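PDB 6W72: BLUF domain-containing protein from Acinetobacter baumannii, which probably acts as a blue-light photoreceptor, carrying a flavin, here flavin mononucleotide, in a BLUF domain. Local coordinates for residues N2-Y7 with C80-D85; N36-V41 with E58-L63; F50-G55 with H87-W92; E104-N109 with K126-E131. All coordinates share one frame; numbering follows the deposited sequence. Where two conformers were deposited one is given.

Interaction 1: N2-Y7 with C80-D85; sequences NVRLCY and CTYSID. With FMN (flavin mononucleotide), chain C.
Arg4 and Tyr82 face each other as a hydrogen-bonded pair of two antiparallel strands, and their side chains run alongside one another in the same direction. Backbone bonds go both ways between them: Arg4 N to Tyr82 O at 2.9 Å and Tyr82 N to Arg4 O at 3.1 Å. The ends meet too, since Arg4 NH1 gives a hydrogen bond of 3.1 Å to Tyr82 OH, which lies in the guanidinium plane. A bend at chi3 (-42°) turns the arginine end back toward the tyrosine. Ile84 CG2 packs over one face of the same group, 3.6 Å from Arg4 CZ, and NH2 makes a salt bridge to Glu54; these contacts hold the guanidinium in place. Further along this face, Cys6 CB touches Cys80 SG at 3.7 Å, under the cover of helix 122-134. On the other face Leu5 is buried against Val60 and Phe64 of helix 57-68, whereas its cross-strand neighbour Thr81 is partly exposed and turns OG1 to Trp78. Packing thins toward Ser83, a solvent-exposed residue whose CB merely approaches Asn2 O, and beyond the Val3-Ser83 pair Ile84 N still donates to Asn2 O at 3.1 Å. Strand 73-83 is an outermost strand of the sheet, paired here with strand 2-11 in the ferredoxin-like alpha/beta sandwich of BLUF domains.

Interaction 2: N36-V41 with E58-L63; sequences NGICGV and EVVERL. With FMN (flavin mononucleotide), chain C.
Ile38 pushes its CD1 methyl into a shallow hollow on helix 57-68 formed by Val59 and Leu63, residues one helical turn apart. The methyl sits 3.7 Å from Leu63 CD2 and 3.9 Å from Val59 CG2. With Val59 it meets tip to tip, while the leucine branch passes it at a slant. Val60 makes a more distant wall, its CG2 4.5 Å from Ile38 CG1. Val59 CG2, the branch anti to the backbone N, is itself a bump that fits between Ile38 CD1 and the end of the preceding helix, where it lies 3.8 Å from Asn36 O and also touches Asn36 CB. Gly37 closes that helix, 18-36, in a Schellman motif with positive phi, and the turn brings the chain round so that Ile38 faces helix 57-68. In the BLUF fold this junction leads from helix 18-36 into strand 39-45, beside the flavin pocket. Leu63 has two partners: as CD2 meets Ile38, CD1 packs 3.5 Å from C2 of the flavin mononucleotide, and CD2 also reaches N3 at 3.6 Å. With CG anti to the backbone N (chi1 166°), the leucine fork reaches from the helix to the flavin ring. Asn33, which binds the flavin, touches both Ile38 and Leu63, and Leu53 of strand 48-54 packs against Val60 and Leu63.

Interaction 3: F50-G55 with H87-W92; sequences FQCLEG and HSFQRW. With FMN (flavin mononucleotide), chain C.
Glu54 OE2 is gripped from two sources: Ser88 N donates to it at 3.2 Å along a bent path, and Arg4 NH2 of the neighbouring strand 2-11 makes a salt bridge to it. The other carboxylate oxygen, Glu54 OE1, accepts from Phe89 N at 3.0 Å, with an N-H...O angle of 160°. The two backbone donors meet the oxygens on their syn sides, though both stand somewhat out of the carboxylate plane. The site lies at the end of a central strand of the BLUF sheet and ties strand 48-54 to the type I turn His87-Gln90 in the loop between strands 73-83 and 95-98. The Arg4 salt bridge would offset the negative charge of this buried acid, and the two N-H groups, as donors, would be expected to favour its ionised form. An extended glutamate chain (chi2 -179°) carries the carboxylate out from the strand to the turn. The turn is braced from within by Gln90 NE2, which donates to His87 O at 2.7 Å. Around the acid, the Phe89 side chain crosses that of Glu54 at about a right angle, ring and carboxylate planes 64° apart, with the carboxylate at the ring edge. Cys52 SG approaches the same ring obliquely, 5.1 Å from its centroid, and His87 CE1 rests against Gly55 CA. On the other face of the strand, Gln51 reaches the flavin mononucleotide: its OE1 is hydrogen-bonded to Tyr7, and its NE2 donates to flavin N5 at 2.9 Å.

Interaction 4: E104-N109 with K126-E131; sequences ETFFLN and KFFLNE
Phe106 carries this contact between two nearly antiparallel helices, 101-110 and 122-134, whose axes, over segments 104-109 and 126-131, approach to 10.6 Å at an angle of 161°. They form a helical pair that follows the last strand of the BLUF sheet. Starting at the root of the side chain, Phe106 CB lies against Glu131 CG at 3.9 Å, and CG of the ring remains close to the same methylene. Beyond this the two sides of the ring part company. CD2 and CE2 run toward Phe128, CE2 reaching its CB at 3.8 Å, whereas CE1 lands on Phe127 CB at 3.5 Å. The tip, CZ, comes down on the backbone between those two residues, 3.7 Å from Phe128 N. With CG anti to the backbone N (chi1 160°), the ring is directed straight at the opposite helix and enters among Phe127, Phe128 and Glu131. The Phe106 side chain crosses those of Phe127 and Phe128 at about a right angle. The contact is mainly apolar packing, the glutamate offering chiefly its CG methylene; Phe127 turns its own ring away toward solvent. On the inner side Phe128 is buried, meeting Phe50 and Tyr43 of the sheet edge-to-face. Phe107 adds a second ring beside it: the two centroids lie 5.4 Å apart with the planes at 54°, and Phe107 CE2 comes within 3.7 Å of Phe128 CE1.

In the fold
Interactions 1, 2 and 3 all involve the sheet, whereas interaction 4 joins two helices that come after its last strand in the chain. Interaction 2 is buried, an aliphatic contact beside the flavin; the other three are partly buried. Interaction 1 is chiefly backbone pairing at an outer strand, and interaction 3 a charged group held by a loop. The Arg4-Glu54 salt bridge couples interactions 1 and 3, and Tyr7 with Gln51 joins them again near the flavin. Leu5 and Val60 pack interaction 1 against interaction 2. Interaction 4, largely aromatic, meets the sheet on the face opposite helix 57-68, the face of Arg4, Cys6 and Cys52, where Phe128 and Leu129 pack on Phe50, but does not touch interaction 2.

Interaction 1: N2-Y7 with C80-D85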
# COMPACT_ATOMS: atom_id res chain seq x y z
N ASN A 2 -14.27 -7.32 9.11
CA ASN A 2 -12.87 -6.90 8.84
C ASN A 2 -12.60 -7.04 7.34
O ASN A 2 -13.03 -8.03 6.73
CB ASN A 2 -11.85 -7.66 9.69
CG ASN A 2 -11.73 -7.12 11.10
OD1 ASN A 2 -12.16 -6.01 11.39
ND2 ASN A 2 -11.17 -7.93 11.99
N VAL A 3 -11.93 -6.05 6.76
CA VAL A 3 -11.73 -5.96 5.30
C VAL A 3 -10.27 -5.63 5.01
O VAL A 3 -9.57 -5.08 5.90
CB VAL A 3 -12.63 -4.89 4.65
CG1 VAL A 3 -14.11 -5.24 4.81
CG2 VAL A 3 -12.31 -3.49 5.17
N ARG A 4 -9.85 -5.98 3.81
CA ARG A 4 -8.61 -5.44 3.22
C ARG A 4 -9.05 -4.52 2.09
O ARG A 4 -9.83 -4.96 1.22
CB ARG A 4 -7.68 -6.57 2.79
CG ARG A 4 -6.58 -6.12 1.85
CD ARG A 4 -5.61 -7.24 1.52
NE ARG A 4 -5.31 -8.00 2.72
CZ ARG A 4 -5.58 -9.29 2.88
NH1 ARG A 4 -6.13 -9.97 1.88
NH2 ARG A 4 -5.29 -9.90 4.01
N LEU A 5 -8.61 -3.27 2.12
CA LEU A 5 -8.83 -2.36 0.97
C LEU A 5 -7.47 -2.03 0.33
O LEU A 5 -6.52 -1.66 1.07
CB LEU A 5 -9.56 -1.10 1.46
CG LEU A 5 -9.96 -0.09 0.38
CD1 LEU A 5 -11.10 0.77 0.86
CD2 LEU A 5 -8.78 0.80 -0.04
N CYS A 6 -7.37 -2.15 -1.00
CA CYS A 6 -6.14 -1.78 -1.74
C CYS A 6 -6.42 -0.74 -2.82
O CYS A 6 -7.47 -0.80 -3.53
CB CYS A 6 -5.53 -2.99 -2.43
SG CYS A 6 -5.14 -4.34 -1.31
N TYR A 7 -5.44 0.13 -3.03
CA TYR A 7 -5.47 1.14 -4.13
C TYR A 7 -4.05 1.38 -4.61
O TYR A 7 -3.07 1.13 -3.87
CB TYR A 7 -6.16 2.45 -3.68
CG TYR A 7 -5.33 3.25 -2.70
CD1 TYR A 7 -4.42 4.19 -3.15
CD2 TYR A 7 -5.37 3.00 -1.35
CE1 TYR A 7 -3.61 4.89 -2.27
CE2 TYR A 7 -4.58 3.69 -0.45
CZ TYR A 7 -3.69 4.64 -0.92
OH TYR A 7 -2.84 5.27 -0.08
N CYS A 80 -9.49 -3.03 -4.86
CA CYS A 80 -10.38 -4.05 -4.25
C CYS A 80 -10.65 -3.77 -2.78
O CYS A 80 -9.85 -3.12 -2.10
CB CYS A 80 -9.74 -5.42 -4.39
SG CYS A 80 -8.08 -5.42 -3.71
N THR A 81 -11.81 -4.22 -2.33
CA THR A 81 -12.18 -4.32 -0.92
C THR A 81 -12.79 -5.70 -0.74
O THR A 81 -13.76 -6.02 -1.49
CB THR A 81 -13.17 -3.23 -0.51
OG1 THR A 81 -12.64 -1.93 -0.81
CG2 THR A 81 -13.50 -3.35 0.96
N TYR A 82 -12.27 -6.51 0.16
CA TYR A 82 -12.92 -7.82 0.41
C TYR A 82 -12.80 -8.13 1.88
O TYR A 82 -11.94 -7.56 2.59
CB TYR A 82 -12.43 -8.91 -0.55
CG TYR A 82 -10.95 -9.04 -0.68
CD1 TYR A 82 -10.23 -9.88 0.16
CD2 TYR A 82 -10.26 -8.31 -1.64
CE1 TYR A 82 -8.85 -9.98 0.05
CE2 TYR A 82 -8.88 -8.41 -1.76
CZ TYR A 82 -8.18 -9.24 -0.91
OH TYR A 82 -6.83 -9.32 -1.06
N SER A 83 -13.72 -8.96 2.39
CA SER A 83 -13.63 -9.38 3.80
C SER A 83 -12.50 -10.39 3.87
O SER A 83 -12.17 -11.04 2.83
CB SER A 83 -14.92 -9.85 4.40
OG SER A 83 -15.56 -10.70 3.49
N ILE A 84 -11.83 -10.38 5.01
CA ILE A 84 -10.62 -11.22 5.25
C ILE A 84 -10.91 -12.13 6.44
O ILE A 84 -11.71 -11.73 7.29
CB ILE A 84 -9.39 -10.32 5.46
CG1 ILE A 84 -9.65 -9.23 6.50
CG2 ILE A 84 -8.98 -9.75 4.11
CD1 ILE A 84 -8.46 -8.34 6.73
N ASP A 85 -10.32 -13.32 6.42
CA ASP A 85 -10.47 -14.35 7.48
C ASP A 85 -9.29 -14.25 8.45
O ASP A 85 -9.45 -14.79 9.56
CB ASP A 85 -10.59 -15.72 6.83
CG ASP A 85 -11.82 -15.85 5.96
OD1 ASP A 85 -12.92 -15.63 6.47
OD2 ASP A 85 -11.67 -16.20 4.77
N1 FMN C . -2.79 8.36 7.04
C2 FMN C . -3.16 7.43 7.94
O2 FMN C . -3.64 7.82 9.03
N3 FMN C . -3.06 6.11 7.71
C4 FMN C . -2.54 5.66 6.56
O4 FMN C . -2.45 4.44 6.33
C4A FMN C . -2.13 6.59 5.50
N5 FMN C . -1.60 6.16 4.32
C5A FMN C . -1.27 7.08 3.38
C6 FMN C . -0.76 6.70 2.18
C7 FMN C . -0.39 7.64 1.22
C7M FMN C . 0.20 7.20 -0.07
C8 FMN C . -0.52 9.09 1.52
C8M FMN C . -0.11 10.12 0.49
C9 FMN C . -0.99 9.48 2.76
C9A FMN C . -1.37 8.55 3.71
N10 FMN C . -1.92 8.95 4.93
C10 FMN C . -2.26 8.00 5.86
C1' FMN C . -2.00 10.31 5.42
C2' FMN C . -3.28 11.06 5.41
O2' FMN C . -3.73 11.10 4.05
C3' FMN C . -2.88 12.41 6.02
O3' FMN C . -2.42 12.22 7.35
C4' FMN C . -4.17 13.15 6.11
O4' FMN C . -4.32 13.84 4.86
C5' FMN C . -4.20 14.15 7.27
O5' FMN C . -5.56 14.51 7.19
P FMN C . -6.15 15.58 8.23
O1P FMN C . -5.50 16.88 7.82
O2P FMN C . -7.64 15.47 8.01
O3P FMN C . -5.63 15.09 9.56

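Interaction 2: N36-V41 with E58-L63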
# COMPACT_ATOMS: atom_id res chain seq x y z
N ASN A 36 -6.30 3.45 15.80
CA ASN A 36 -7.63 3.19 15.20
C ASN A 36 -7.79 1.73 14.77
O ASN A 36 -8.77 1.44 14.07
CB ASN A 36 -7.88 4.18 14.07
CG ASN A 36 -8.12 5.58 14.59
OD1 ASN A 36 -9.26 5.93 14.87
ND2 ASN A 36 -7.07 6.37 14.77
N GLY A 37 -6.86 0.85 15.13
CA GLY A 37 -6.95 -0.59 14.82
C GLY A 37 -6.77 -0.90 13.33
O GLY A 37 -7.44 -1.84 12.83
N ILE A 38 -5.89 -0.16 12.63
CA ILE A 38 -5.58 -0.41 11.19
C ILE A 38 -4.13 -0.88 11.09
O ILE A 38 -3.27 -0.43 11.88
CB ILE A 38 -5.85 0.84 10.34
CG1 ILE A 38 -7.33 1.20 10.42
CG2 ILE A 38 -5.39 0.63 8.90
CD1 ILE A 38 -7.59 2.61 10.11
N CYS A 39 -3.91 -1.82 10.20
CA CYS A 39 -2.57 -2.28 9.82
C CYS A 39 -2.53 -2.36 8.29
O CYS A 39 -3.57 -2.16 7.63
CB CYS A 39 -2.27 -3.59 10.53
SG CYS A 39 -3.34 -4.92 9.94
N GLY A 40 -1.37 -2.69 7.75
CA GLY A 40 -1.22 -2.82 6.30
C GLY A 40 0.18 -2.57 5.81
O GLY A 40 1.13 -2.64 6.60
N VAL A 41 0.28 -2.28 4.51
CA VAL A 41 1.58 -2.09 3.83
C VAL A 41 1.43 -0.96 2.81
O VAL A 41 0.39 -0.86 2.12
CB VAL A 41 2.08 -3.41 3.21
CG1 VAL A 41 1.10 -3.99 2.20
CG2 VAL A 41 3.46 -3.25 2.59
N GLU A 58 -15.78 0.26 8.32
CA GLU A 58 -16.14 1.70 8.40
C GLU A 58 -14.87 2.53 8.63
O GLU A 58 -14.73 3.56 7.97
CB GLU A 58 -17.17 2.01 9.49
CG GLU A 58 -18.55 2.29 8.93
CD GLU A 58 -19.10 1.15 8.08
OE1 GLU A 58 -18.92 1.20 6.84
OE2 GLU A 58 -19.70 0.22 8.66
N VAL A 59 -14.02 2.13 9.57
CA VAL A 59 -12.78 2.89 9.86
C VAL A 59 -11.87 2.87 8.61
O VAL A 59 -11.26 3.92 8.30
CB VAL A 59 -12.10 2.38 11.14
CG1 VAL A 59 -11.51 1.00 10.98
CG2 VAL A 59 -11.05 3.35 11.66
N VAL A 60 -11.77 1.74 7.91
CA VAL A 60 -10.88 1.62 6.72
C VAL A 60 -11.44 2.47 5.58
O VAL A 60 -10.69 3.19 4.94
CB VAL A 60 -10.70 0.15 6.27
CG1 VAL A 60 -10.04 0.07 4.90
CG2 VAL A 60 -9.94 -0.68 7.28
N GLU A 61 -12.76 2.42 5.33
CA GLU A 61 -13.37 3.23 4.26
C GLU A 61 -13.23 4.72 4.59
O GLU A 61 -12.93 5.50 3.65
CB GLU A 61 -14.80 2.76 4.01
CG GLU A 61 -14.74 1.52 3.17
CD GLU A 61 -16.06 0.80 2.95
OE1 GLU A 61 -16.02 -0.23 2.23
OE2 GLU A 61 -17.08 1.25 3.52
N ARG A 62 -13.40 5.09 5.86
CA ARG A 62 -13.24 6.50 6.32
C ARG A 62 -11.80 6.93 6.05
O ARG A 62 -11.56 8.06 5.52
CB ARG A 62 -13.57 6.66 7.81
N LEU A 63 -10.84 6.07 6.37
CA LEU A 63 -9.42 6.47 6.24
C LEU A 63 -9.10 6.64 4.74
O LEU A 63 -8.40 7.57 4.38
CB LEU A 63 -8.51 5.46 6.94
CG LEU A 63 -7.03 5.59 6.58
CD1 LEU A 63 -6.47 6.95 6.96
CD2 LEU A 63 -6.21 4.48 7.19
N1 FMN C . -2.79 8.36 7.04
C2 FMN C . -3.16 7.43 7.94
O2 FMN C . -3.64 7.82 9.03
N3 FMN C . -3.06 6.11 7.71
C4 FMN C . -2.54 5.66 6.56
O4 FMN C . -2.45 4.44 6.33
C4A FMN C . -2.13 6.59 5.50
N5 FMN C . -1.60 6.16 4.32
C5A FMN C . -1.27 7.08 3.38
C6 FMN C . -0.76 6.70 2.18
C7 FMN C . -0.39 7.64 1.22
C7M FMN C . 0.20 7.20 -0.07
C8 FMN C . -0.52 9.09 1.52
C8M FMN C . -0.11 10.12 0.49
C9 FMN C . -0.99 9.48 2.76
C9A FMN C . -1.37 8.55 3.71
N10 FMN C . -1.92 8.95 4.93
C10 FMN C . -2.26 8.00 5.86
C1' FMN C . -2.00 10.31 5.42
C2' FMN C . -3.28 11.06 5.41
O2' FMN C . -3.73 11.10 4.05
C3' FMN C . -2.88 12.41 6.02
O3' FMN C . -2.42 12.22 7.35
C4' FMN C . -4.17 13.15 6.11
O4' FMN C . -4.32 13.84 4.86
C5' FMN C . -4.20 14.15 7.27
O5' FMN C . -5.56 14.51 7.19
P FMN C . -6.15 15.58 8.23
O1P FMN C . -5.50 16.88 7.82
O2P FMN C . -7.64 15.47 8.01
O3P FMN C . -5.63 15.09 9.56

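Interaction 3: F50-G55 with H87-W92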
# COMPACT_ATOMS: atom_id res chain seq x y z
N PHE A 50 1.37 1.92 -3.79
CA PHE A 50 0.35 0.86 -3.66
C PHE A 50 0.15 0.68 -2.18
O PHE A 50 1.14 0.56 -1.50
CB PHE A 50 0.79 -0.44 -4.35
CG PHE A 50 -0.10 -1.60 -4.00
CD1 PHE A 50 0.13 -2.33 -2.85
CD2 PHE A 50 -1.22 -1.91 -4.77
CE1 PHE A 50 -0.72 -3.36 -2.49
CE2 PHE A 50 -2.04 -2.97 -4.43
CZ PHE A 50 -1.82 -3.67 -3.27
N GLN A 51 -1.09 0.75 -1.70
CA GLN A 51 -1.36 0.55 -0.27
C GLN A 51 -2.47 -0.46 -0.06
O GLN A 51 -3.52 -0.48 -0.81
CB GLN A 51 -1.74 1.86 0.43
CG GLN A 51 -1.64 1.77 1.94
CD GLN A 51 -1.87 3.09 2.64
OE1 GLN A 51 -2.67 3.92 2.23
NE2 GLN A 51 -1.09 3.34 3.67
N CYS A 52 -2.28 -1.25 0.98
CA CYS A 52 -3.31 -2.19 1.47
C CYS A 52 -3.59 -1.83 2.93
O CYS A 52 -2.65 -1.73 3.73
CB CYS A 52 -2.80 -3.61 1.27
SG CYS A 52 -3.63 -4.81 2.35
N LEU A 53 -4.85 -1.54 3.24
CA LEU A 53 -5.35 -1.25 4.59
C LEU A 53 -6.21 -2.42 5.09
O LEU A 53 -7.06 -2.88 4.35
CB LEU A 53 -6.21 0.00 4.51
CG LEU A 53 -5.51 1.27 4.01
CD1 LEU A 53 -6.55 2.37 3.86
CD2 LEU A 53 -4.40 1.70 4.97
N GLU A 54 -5.96 -2.88 6.30
CA GLU A 54 -6.72 -3.99 6.93
C GLU A 54 -7.32 -3.48 8.22
O GLU A 54 -6.60 -2.85 9.01
CB GLU A 54 -5.83 -5.18 7.25
CG GLU A 54 -5.27 -5.85 6.03
CD GLU A 54 -4.40 -7.04 6.42
OE1 GLU A 54 -3.83 -7.01 7.51
OE2 GLU A 54 -4.35 -8.00 5.63
N GLY A 55 -8.61 -3.72 8.44
CA GLY A 55 -9.25 -3.34 9.70
C GLY A 55 -10.75 -3.39 9.55
O GLY A 55 -11.18 -3.98 8.55
N HIS A 87 -5.91 -11.15 9.48
CA HIS A 87 -5.15 -9.88 9.27
C HIS A 87 -3.69 -10.19 8.95
O HIS A 87 -2.89 -10.28 9.92
CB HIS A 87 -5.14 -8.98 10.49
CG HIS A 87 -6.44 -8.30 10.72
ND1 HIS A 87 -6.52 -6.94 10.90
CD2 HIS A 87 -7.69 -8.78 10.81
CE1 HIS A 87 -7.79 -6.61 11.09
NE2 HIS A 87 -8.52 -7.72 11.03
N SER A 88 -3.32 -10.24 7.68
CA SER A 88 -1.97 -10.68 7.23
C SER A 88 -0.89 -9.69 7.67
O SER A 88 0.26 -10.12 7.81
CB SER A 88 -1.89 -10.88 5.74
OG SER A 88 -3.00 -11.61 5.28
N PHE A 89 -1.21 -8.40 7.79
CA PHE A 89 -0.22 -7.32 8.04
C PHE A 89 -0.31 -6.81 9.48
O PHE A 89 0.19 -5.70 9.75
CB PHE A 89 -0.39 -6.19 7.02
CG PHE A 89 0.05 -6.61 5.64
CD1 PHE A 89 1.38 -6.54 5.29
CD2 PHE A 89 -0.86 -7.12 4.73
CE1 PHE A 89 1.80 -6.99 4.05
CE2 PHE A 89 -0.43 -7.57 3.48
CZ PHE A 89 0.89 -7.48 3.15
N GLN A 90 -0.83 -7.64 10.40
CA GLN A 90 -1.03 -7.25 11.82
C GLN A 90 0.30 -6.86 12.50
O GLN A 90 0.26 -6.12 13.48
CB GLN A 90 -1.76 -8.34 12.61
CG GLN A 90 -0.94 -9.61 12.80
CD GLN A 90 -1.77 -10.77 13.30
OE1 GLN A 90 -1.55 -11.33 14.38
NE2 GLN A 90 -2.74 -11.17 12.49
N ARG A 91 1.45 -7.32 12.02
CA ARG A 91 2.76 -6.92 12.62
C ARG A 91 2.98 -5.40 12.51
O ARG A 91 3.81 -4.86 13.29
CB ARG A 91 3.88 -7.74 11.98
CG ARG A 91 3.95 -9.17 12.51
CD ARG A 91 4.82 -10.10 11.71
NE ARG A 91 6.21 -9.64 11.61
CZ ARG A 91 7.03 -9.99 10.62
NH1 ARG A 91 6.59 -10.76 9.63
NH2 ARG A 91 8.27 -9.54 10.57
N TRP A 92 2.34 -4.73 11.56
CA TRP A 92 2.70 -3.34 11.19
C TRP A 92 1.48 -2.42 11.17
O TRP A 92 0.60 -2.63 10.31
CB TRP A 92 3.38 -3.31 9.82
CG TRP A 92 4.57 -4.18 9.65
CD1 TRP A 92 5.86 -3.90 10.01
CD2 TRP A 92 4.58 -5.52 9.14
NE1 TRP A 92 6.67 -4.95 9.68
CE2 TRP A 92 5.90 -5.96 9.17
CE3 TRP A 92 3.60 -6.34 8.57
CZ2 TRP A 92 6.27 -7.22 8.69
CZ3 TRP A 92 3.96 -7.58 8.12
CH2 TRP A 92 5.28 -8.01 8.19
N1 FMN C . -2.79 8.36 7.04
C2 FMN C . -3.16 7.43 7.94
O2 FMN C . -3.64 7.82 9.03
N3 FMN C . -3.06 6.11 7.71
C4 FMN C . -2.54 5.66 6.56
O4 FMN C . -2.45 4.44 6.33
C4A FMN C . -2.13 6.59 5.50
N5 FMN C . -1.60 6.16 4.32
C5A FMN C . -1.27 7.08 3.38
C6 FMN C . -0.76 6.70 2.18
C7 FMN C . -0.39 7.64 1.22
C7M FMN C . 0.20 7.20 -0.07
C8 FMN C . -0.52 9.09 1.52
C8M FMN C . -0.11 10.12 0.49
C9 FMN C . -0.99 9.48 2.76
C9A FMN C . -1.37 8.55 3.71
N10 FMN C . -1.92 8.95 4.93
C10 FMN C . -2.26 8.00 5.86
C1' FMN C . -2.00 10.31 5.42
C2' FMN C . -3.28 11.06 5.41
O2' FMN C . -3.73 11.10 4.05
C3' FMN C . -2.88 12.41 6.02
O3' FMN C . -2.42 12.22 7.35
C4' FMN C . -4.17 13.15 6.11
O4' FMN C . -4.32 13.84 4.86
C5' FMN C . -4.20 14.15 7.27
O5' FMN C . -5.56 14.51 7.19
P FMN C . -6.15 15.58 8.23
O1P FMN C . -5.50 16.88 7.82
O2P FMN C . -7.64 15.47 8.01
O3P FMN C . -5.63 15.09 9.56

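Interaction 4: E104-N109 with K126-E131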
# COMPACT_ATOMS: atom_id res chain seq x y z
N GLU A 104 10.74 -7.70 -8.44
CA GLU A 104 10.95 -7.56 -9.90
C GLU A 104 10.82 -8.94 -10.55
O GLU A 104 10.15 -9.03 -11.62
CB GLU A 104 12.32 -7.00 -10.23
CG GLU A 104 12.48 -5.56 -9.87
CD GLU A 104 13.92 -5.09 -9.87
OE1 GLU A 104 14.85 -5.92 -10.08
OE2 GLU A 104 14.11 -3.91 -9.68
N THR A 105 11.23 -9.97 -9.83
CA THR A 105 11.23 -11.37 -10.33
C THR A 105 9.78 -11.84 -10.43
O THR A 105 9.34 -12.41 -11.52
CB THR A 105 12.16 -12.23 -9.51
OG1 THR A 105 13.49 -11.75 -9.76
CG2 THR A 105 12.01 -13.70 -9.83
N PHE A 106 9.03 -11.54 -9.39
CA PHE A 106 7.56 -11.79 -9.34
C PHE A 106 6.89 -11.21 -10.59
O PHE A 106 6.17 -11.97 -11.25
CB PHE A 106 6.97 -11.22 -8.06
CG PHE A 106 5.49 -11.04 -8.21
CD1 PHE A 106 4.66 -12.15 -8.17
CD2 PHE A 106 4.95 -9.78 -8.40
CE1 PHE A 106 3.29 -11.99 -8.32
CE2 PHE A 106 3.58 -9.63 -8.58
CZ PHE A 106 2.75 -10.74 -8.52
N PHE A 107 7.09 -9.92 -10.92
CA PHE A 107 6.44 -9.27 -12.07
C PHE A 107 6.91 -9.92 -13.38
O PHE A 107 6.08 -10.27 -14.27
CB PHE A 107 6.74 -7.78 -12.12
CG PHE A 107 5.88 -6.96 -11.20
CD1 PHE A 107 4.55 -6.69 -11.54
CD2 PHE A 107 6.35 -6.51 -9.98
CE1 PHE A 107 3.75 -5.94 -10.69
CE2 PHE A 107 5.54 -5.76 -9.12
CZ PHE A 107 4.23 -5.51 -9.47
N LEU A 108 8.22 -10.08 -13.51
CA LEU A 108 8.79 -10.64 -14.74
C LEU A 108 8.23 -12.05 -14.99
O LEU A 108 7.93 -12.38 -16.16
CB LEU A 108 10.32 -10.57 -14.66
CG LEU A 108 10.88 -9.16 -14.83
CD1 LEU A 108 12.29 -9.10 -14.28
CD2 LEU A 108 10.81 -8.71 -16.28
N ASN A 109 8.05 -12.84 -13.92
CA ASN A 109 7.62 -14.25 -14.04
C ASN A 109 6.20 -14.34 -14.56
O ASN A 109 5.89 -15.36 -15.18
CB ASN A 109 7.73 -15.02 -12.72
CG ASN A 109 9.12 -15.58 -12.54
OD1 ASN A 109 9.81 -15.79 -13.53
ND2 ASN A 109 9.52 -15.84 -11.32
N LYS A 126 -3.15 -10.70 -5.21
CA LYS A 126 -2.97 -11.55 -4.00
C LYS A 126 -1.53 -12.03 -3.93
O LYS A 126 -0.91 -11.93 -2.83
CB LYS A 126 -3.99 -12.69 -3.99
CG LYS A 126 -5.39 -12.24 -3.61
CD LYS A 126 -6.36 -13.39 -3.43
CE LYS A 126 -7.68 -12.97 -2.83
NZ LYS A 126 -8.30 -11.87 -3.59
N PHE A 127 -0.95 -12.49 -5.04
CA PHE A 127 0.47 -12.91 -5.07
C PHE A 127 1.40 -11.74 -4.79
O PHE A 127 2.41 -11.92 -4.10
CB PHE A 127 0.89 -13.56 -6.39
CG PHE A 127 0.23 -14.89 -6.63
CD1 PHE A 127 -0.11 -15.72 -5.57
CD2 PHE A 127 -0.15 -15.26 -7.91
CE1 PHE A 127 -0.79 -16.91 -5.78
CE2 PHE A 127 -0.79 -16.47 -8.13
CZ PHE A 127 -1.12 -17.28 -7.06
N PHE A 128 1.04 -10.56 -5.26
CA PHE A 128 1.85 -9.35 -5.03
C PHE A 128 1.82 -8.99 -3.54
O PHE A 128 2.91 -8.73 -3.01
CB PHE A 128 1.35 -8.21 -5.89
CG PHE A 128 2.09 -6.93 -5.64
CD1 PHE A 128 3.45 -6.84 -5.86
CD2 PHE A 128 1.41 -5.82 -5.18
CE1 PHE A 128 4.13 -5.66 -5.67
CE2 PHE A 128 2.09 -4.62 -5.03
CZ PHE A 128 3.45 -4.55 -5.21
N LEU A 129 0.66 -9.11 -2.90
CA LEU A 129 0.53 -8.87 -1.43
C LEU A 129 1.41 -9.86 -0.66
O LEU A 129 2.06 -9.46 0.35
CB LEU A 129 -0.92 -8.99 -1.00
CG LEU A 129 -1.76 -7.78 -1.33
CD1 LEU A 129 -3.22 -8.09 -1.04
CD2 LEU A 129 -1.29 -6.55 -0.56
N ASN A 130 1.48 -11.12 -1.08
CA ASN A 130 2.40 -12.14 -0.51
C ASN A 130 3.83 -11.61 -0.54
O ASN A 130 4.54 -11.72 0.45
CB ASN A 130 2.33 -13.46 -1.27
CG ASN A 130 1.06 -14.20 -0.95
OD1 ASN A 130 0.21 -13.67 -0.26
ND2 ASN A 130 0.92 -15.41 -1.46
N GLU A 131 4.26 -11.09 -1.69
CA GLU A 131 5.65 -10.54 -1.82
C GLU A 131 5.84 -9.40 -0.82
O GLU A 131 6.92 -9.31 -0.18
CB GLU A 131 5.99 -10.07 -3.23
CG GLU A 131 6.09 -11.19 -4.23
CD GLU A 131 7.28 -12.12 -4.07
OE1 GLU A 131 7.13 -13.24 -4.51
OE2 GLU A 131 8.34 -11.73 -3.51